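Local coordinates for protein major extracellular endoglucanase (Xanthomonas campestris pv. campestris, PDB 4TUF) that hydrolyses internal beta-1,4-glucosidic linkages of cellulose, lichenin and cereal beta-glucans through its family 5 catalytic domain, at residues Gly208-Ala220 / Leu233-Tyr247. Numbering follows the deposited sequence.
Sequences GGIFWGGNLQPLA and LAPHVYGPDVFVQSY
Phe211 is buried between Tyr238 and Gln245, and the close-packed part of the contact is defined by what lies on its two ring faces. On one, the amide nitrogen NE2 of Gln245 stands 3.2 Å above the Phe211 plane, over the ring centre. The amide is turned 82° to the ring. A bend at chi2 (-77°) folds the glutamine back over it. On the opposite face Tyr238 CB makes a CH-pi contact 4.3 Å from the Phe211 centroid, and the tyrosine ring adds an offset edge-to-face pair with planes at 70°. Val242 CG1 and Phe243 CB meet the ring obliquely at CE1.

Two direct hydrogen bonds tie the backbone of 208-220 to the other segment. Tyr247 OH donates to Gly209 O (2.9 Å), which lies at the edge of the tyrosine ring; His236 N donates to Gly213 O (3.0 Å). Gly213 belongs to the type II turn Phe211-Gly214.

Packing is sparser toward Leu233, where Leu219 CD2 meets Leu233 CD1 tip to tip at 3.7 Å and Leu216 CD1 rests on the Pro235 ring. On the more exposed Phe243 side, a water accepts from Gln245 NE2 and donates to Ile210 O. A second water, among buried residues, donates to Gly214 O and His236 O.

The loop leading into strand 231-238 thus folds back on that strand and the loop after it, in the TIM barrel of the catalytic domain. Tyr238 OH hydrogen-bonds Glu278 and Glu157, the probable nucleophile and proton donor, and His236 ND1 also bonds Glu157. Phe211, packed on Tyr238, lies one layer further out, consistent with holding that tyrosine in place.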
loop_
_atom_site.group_PDB
_atom_site.type_symbol
_atom_site.label_atom_id
_atom_site.label_comp_id
_atom_site.label_asym_id
_atom_site.label_seq_id
_atom_site.Cartn_x
_atom_site.Cartn_y
_atom_site.Cartn_z
ATOM N N GLY A 208 13.655 -11.002 -13.856
ATOM C CA GLY A 208 13.329 -10.180 -15.009
ATOM C C GLY A 208 11.875 -9.742 -15.068
ATOM O O GLY A 208 10.964 -10.533 -14.826
ATOM N N GLY A 209 11.656 -8.470 -15.392
ATOM C CA GLY A 209 10.313 -7.954 -15.584
ATOM C C GLY A 209 9.525 -7.837 -14.296
ATOM O O GLY A 209 8.304 -7.994 -14.288
ATOM N N ILE A 210 10.228 -7.554 -13.204
ATOM C CA ILE A 210 9.596 -7.442 -11.894
ATOM C C ILE A 210 9.497 -5.985 -11.440
ATOM O O ILE A 210 10.457 -5.222 -11.554
ATOM C CB ILE A 210 10.370 -8.251 -10.834
ATOM C CG1 ILE A 210 10.462 -9.719 -11.246
ATOM C CG2 ILE A 210 9.701 -8.132 -9.487
ATOM C CD1 ILE A 210 11.142 -10.594 -10.228
ATOM N N PHE A 211 8.327 -5.601 -10.936
ATOM C CA PHE A 211 8.123 -4.261 -10.396
ATOM C C PHE A 211 8.560 -4.206 -8.939
ATOM O O PHE A 211 8.591 -5.233 -8.262
ATOM C CB PHE A 211 6.655 -3.842 -10.516
ATOM C CG PHE A 211 6.196 -3.614 -11.932
ATOM C CD1 PHE A 211 6.410 -2.398 -12.557
ATOM C CD2 PHE A 211 5.537 -4.612 -12.631
ATOM C CE1 PHE A 211 5.983 -2.183 -13.857
ATOM C CE2 PHE A 211 5.108 -4.399 -13.935
ATOM C CZ PHE A 211 5.329 -3.185 -14.546
ATOM N N TRP A 212 8.895 -3.008 -8.463
ATOM C CA TRP A 212 9.303 -2.808 -7.075
ATOM C C TRP A 212 8.284 -3.402 -6.105
ATOM O O TRP A 212 7.090 -3.138 -6.221
ATOM C CB TRP A 212 9.482 -1.322 -6.770
ATOM C CG TRP A 212 10.620 -0.666 -7.477
ATOM C CD1 TRP A 212 11.482 -1.244 -8.362
ATOM C CD2 TRP A 212 11.023 0.703 -7.356
ATOM N NE1 TRP A 212 12.395 -0.310 -8.810
ATOM C CE2 TRP A 212 12.137 0.890 -8.202
ATOM C CE3 TRP A 212 10.551 1.790 -6.616
ATOM C CZ2 TRP A 212 12.786 2.118 -8.323
ATOM C CZ3 TRP A 212 11.195 3.011 -6.743
ATOM C CH2 TRP A 212 12.299 3.164 -7.590
ATOM N N GLY A 213 8.762 -4.204 -5.158
ATOM C CA GLY A 213 7.893 -4.829 -4.177
ATOM C C GLY A 213 6.922 -5.810 -4.801
ATOM O O GLY A 213 5.869 -6.097 -4.231
ATOM N N GLY A 214 7.277 -6.338 -5.969
ATOM C CA GLY A 214 6.353 -7.162 -6.728
ATOM C C GLY A 214 6.639 -8.655 -6.781
ATOM O O GLY A 214 5.800 -9.419 -7.266
ATOM N N ASN A 215 7.807 -9.076 -6.292
ATOM C CA ASN A 215 8.202 -10.482 -6.373
ATOM C C ASN A 215 8.124 -11.196 -5.032
ATOM O O ASN A 215 8.801 -10.816 -4.079
ATOM C CB ASN A 215 9.623 -10.611 -6.927
ATOM C CG ASN A 215 10.005 -12.051 -7.244
ATOM O OD1 ASN A 215 9.150 -12.931 -7.346
ATOM N ND2 ASN A 215 11.297 -12.292 -7.409
ATOM N N LEU A 216 7.313 -12.246 -4.969
ATOM C CA LEU A 216 7.172 -13.020 -3.743
ATOM C C LEU A 216 7.735 -14.437 -3.873
ATOM O O LEU A 216 7.640 -15.234 -2.932
ATOM C CB LEU A 216 5.705 -13.087 -3.331
ATOM C CG LEU A 216 5.145 -11.850 -2.642
ATOM C CD1 LEU A 216 3.659 -12.030 -2.436
ATOM C CD2 LEU A 216 5.850 -11.637 -1.316
ATOM N N GLN A 217 8.320 -14.742 -5.029
ATOM C CA GLN A 217 8.823 -16.089 -5.315
ATOM C C GLN A 217 9.714 -16.709 -4.221
ATOM O O GLN A 217 9.537 -17.883 -3.899
ATOM C CB GLN A 217 9.590 -16.098 -6.642
ATOM C CG GLN A 217 8.725 -16.094 -7.886
ATOM C CD GLN A 217 9.533 -15.790 -9.132
ATOM O OE1 GLN A 217 9.894 -16.691 -9.888
ATOM N NE2 GLN A 217 9.835 -14.513 -9.343
ATOM N N PRO A 218 10.668 -15.940 -3.649
ATOM C CA PRO A 218 11.556 -16.580 -2.666
ATOM C C PRO A 218 10.863 -17.051 -1.379
ATOM O O PRO A 218 11.477 -17.773 -0.591
ATOM C CB PRO A 218 12.574 -15.477 -2.349
ATOM C CG PRO A 218 12.573 -14.604 -3.544
ATOM C CD PRO A 218 11.137 -14.582 -3.985
ATOM N N LEU A 219 9.608 -16.663 -1.176
ATOM C CA LEU A 219 8.836 -17.124 -0.021
ATOM C C LEU A 219 8.610 -18.638 -0.060
ATOM O O LEU A 219 8.346 -19.272 0.961
ATOM C CB LEU A 219 7.494 -16.388 0.039
ATOM C CG LEU A 219 6.513 -16.748 1.151
ATOM C CD1 LEU A 219 7.158 -16.546 2.517
ATOM C CD2 LEU A 219 5.251 -15.912 1.026
ATOM N N ALA A 220 8.720 -19.221 -1.245
ATOM C CA ALA A 220 8.535 -20.658 -1.389
ATOM C C ALA A 220 9.712 -21.433 -0.795
ATOM O O ALA A 220 9.558 -22.576 -0.369
ATOM C CB ALA A 220 8.344 -21.019 -2.854
ATOM N N LEU A 233 0.179 -10.612 2.988
ATOM C CA LEU A 233 1.097 -10.364 1.880
ATOM C C LEU A 233 0.507 -9.300 0.960
ATOM O O LEU A 233 -0.670 -9.370 0.582
ATOM C CB LEU A 233 1.375 -11.648 1.104
ATOM C CG LEU A 233 2.049 -12.820 1.818
ATOM C CD1 LEU A 233 2.114 -14.002 0.872
ATOM C CD2 LEU A 233 3.446 -12.453 2.298
ATOM N N ALA A 234 1.319 -8.310 0.603
ATOM C CA ALA A 234 0.804 -7.150 -0.119
ATOM C C ALA A 234 1.738 -6.655 -1.221
ATOM O O ALA A 234 2.233 -5.536 -1.156
ATOM C CB ALA A 234 0.517 -6.019 0.866
ATOM N N PRO A 235 1.963 -7.476 -2.253
ATOM C CA PRO A 235 2.863 -7.027 -3.315
ATOM C C PRO A 235 2.245 -5.908 -4.147
ATOM O O PRO A 235 1.053 -5.618 -4.019
ATOM C CB PRO A 235 3.056 -8.286 -4.159
ATOM C CG PRO A 235 1.786 -9.031 -3.983
ATOM C CD PRO A 235 1.360 -8.785 -2.562
ATOM N N HIS A 236 3.060 -5.288 -4.989
ATOM C CA HIS A 236 2.580 -4.280 -5.913
ATOM C C HIS A 236 2.674 -4.810 -7.337
ATOM O O HIS A 236 3.501 -5.673 -7.636
ATOM C CB HIS A 236 3.391 -2.989 -5.781
ATOM C CG HIS A 236 3.303 -2.349 -4.431
ATOM N ND1 HIS A 236 3.812 -1.094 -4.171
ATOM C CD2 HIS A 236 2.765 -2.786 -3.267
ATOM C CE1 HIS A 236 3.595 -0.789 -2.903
ATOM N NE2 HIS A 236 2.961 -1.799 -2.332
ATOM N N VAL A 237 1.833 -4.286 -8.217
ATOM C CA VAL A 237 1.946 -4.584 -9.635
ATOM C C VAL A 237 1.407 -3.405 -10.439
ATOM O O VAL A 237 0.413 -2.792 -10.056
ATOM C CB VAL A 237 1.196 -5.885 -9.998
ATOM C CG1 VAL A 237 -0.215 -5.858 -9.456
ATOM C CG2 VAL A 237 1.194 -6.114 -11.501
ATOM N N TYR A 238 2.080 -3.070 -11.535
ATOM C CA TYR A 238 1.640 -1.980 -12.397
ATOM C C TYR A 238 1.622 -2.404 -13.865
ATOM O O TYR A 238 2.033 -3.520 -14.205
ATOM C CB TYR A 238 2.538 -0.762 -12.222
ATOM C CG TYR A 238 2.764 -0.377 -10.784
ATOM C CD1 TYR A 238 1.902 0.496 -10.135
ATOM C CD2 TYR A 238 3.842 -0.889 -10.072
ATOM C CE1 TYR A 238 2.104 0.841 -8.816
ATOM C CE2 TYR A 238 4.055 -0.545 -8.755
ATOM C CZ TYR A 238 3.182 0.323 -8.134
ATOM O OH TYR A 238 3.384 0.672 -6.823
ATOM N N GLY A 239 1.140 -1.511 -14.726
ATOM C CA GLY A 239 0.996 -1.801 -16.140
ATOM C C GLY A 239 1.873 -0.949 -17.038
ATOM O O GLY A 239 2.828 -0.319 -16.577
ATOM N N PRO A 240 1.537 -0.914 -18.334
ATOM C CA PRO A 240 2.358 -0.337 -19.406
ATOM C C PRO A 240 2.813 1.103 -19.167
ATOM O O PRO A 240 3.890 1.464 -19.642
ATOM C CB PRO A 240 1.432 -0.403 -20.623
ATOM C CG PRO A 240 0.509 -1.531 -20.327
ATOM C CD PRO A 240 0.272 -1.466 -18.849
ATOM N N ASP A 241 2.029 1.904 -18.452
ATOM C CA ASP A 241 2.361 3.321 -18.308
ATOM C C ASP A 241 3.230 3.620 -17.092
ATOM O O ASP A 241 3.557 4.776 -16.836
ATOM C CB ASP A 241 1.090 4.170 -18.251
ATOM C CG ASP A 241 0.069 3.631 -17.276
ATOM O OD1 ASP A 241 0.407 2.723 -16.484
ATOM O OD2 ASP A 241 -1.079 4.127 -17.304
ATOM N N VAL A 242 3.598 2.583 -16.345
ATOM C CA VAL A 242 4.610 2.729 -15.306
ATOM C C VAL A 242 5.951 2.301 -15.873
ATOM O O VAL A 242 6.955 3.000 -15.735
ATOM C CB VAL A 242 4.278 1.902 -14.055
ATOM C CG1 VAL A 242 5.520 1.747 -13.155
ATOM C CG2 VAL A 242 3.122 2.547 -13.300
ATOM N N PHE A 243 5.949 1.148 -16.528
ATOM C CA PHE A 243 7.116 0.664 -17.250
ATOM C C PHE A 243 6.635 -0.276 -18.338
ATOM O O PHE A 243 5.726 -1.076 -18.113
ATOM C CB PHE A 243 8.096 -0.045 -16.310
ATOM C CG PHE A 243 9.401 -0.429 -16.960
ATOM C CD1 PHE A 243 9.507 -1.593 -17.711
ATOM C CD2 PHE A 243 10.526 0.365 -16.806
ATOM C CE1 PHE A 243 10.710 -1.946 -18.307
ATOM C CE2 PHE A 243 11.735 0.018 -17.400
ATOM C CZ PHE A 243 11.828 -1.138 -18.148
ATOM N N VAL A 244 7.233 -0.176 -19.518
ATOM C CA VAL A 244 6.870 -1.072 -20.605
ATOM C C VAL A 244 7.701 -2.344 -20.504
ATOM O O VAL A 244 8.786 -2.449 -21.079
ATOM C CB VAL A 244 7.062 -0.406 -21.981
ATOM C CG1 VAL A 244 6.726 -1.383 -23.100
ATOM C CG2 VAL A 244 6.188 0.842 -22.086
ATOM N N GLN A 245 7.197 -3.301 -19.731
ATOM C CA GLN A 245 7.821 -4.610 -19.655
ATOM C C GLN A 245 7.703 -5.270 -21.020
ATOM O O GLN A 245 6.776 -4.981 -21.775
ATOM C CB GLN A 245 7.166 -5.476 -18.576
ATOM C CG GLN A 245 7.044 -4.814 -17.207
ATOM C CD GLN A 245 8.353 -4.776 -16.436
ATOM O OE1 GLN A 245 9.425 -5.040 -16.979
ATOM N NE2 GLN A 245 8.266 -4.451 -15.155
ATOM N N SER A 246 8.625 -6.164 -21.335
ATOM C CA SER A 246 8.623 -6.826 -22.627
ATOM C C SER A 246 7.342 -7.611 -22.877
ATOM O O SER A 246 6.834 -7.641 -23.987
ATOM C CB SER A 246 9.824 -7.751 -22.733
ATOM O OG SER A 246 9.785 -8.724 -21.711
ATOM N N TYR A 247 6.818 -8.245 -21.841
ATOM C CA TYR A 247 5.635 -9.078 -21.985
ATOM C C TYR A 247 4.386 -8.303 -22.387
ATOM O O TYR A 247 3.445 -8.870 -22.917
ATOM C CB TYR A 247 5.399 -9.963 -20.761
ATOM C CG TYR A 247 5.523 -9.289 -19.422
ATOM C CD1 TYR A 247 4.488 -8.539 -18.908
ATOM C CD2 TYR A 247 6.660 -9.436 -18.654
ATOM C CE1 TYR A 247 4.588 -7.937 -17.678
ATOM C CE2 TYR A 247 6.768 -8.835 -17.420
ATOM C CZ TYR A 247 5.724 -8.088 -16.940
ATOM O OH TYR A 247 5.813 -7.488 -15.719
HETATM O O HOH W 1 11.132 -3.804 -14.330
HETATM O O HOH W 2 4.271 -8.079 -9.145
#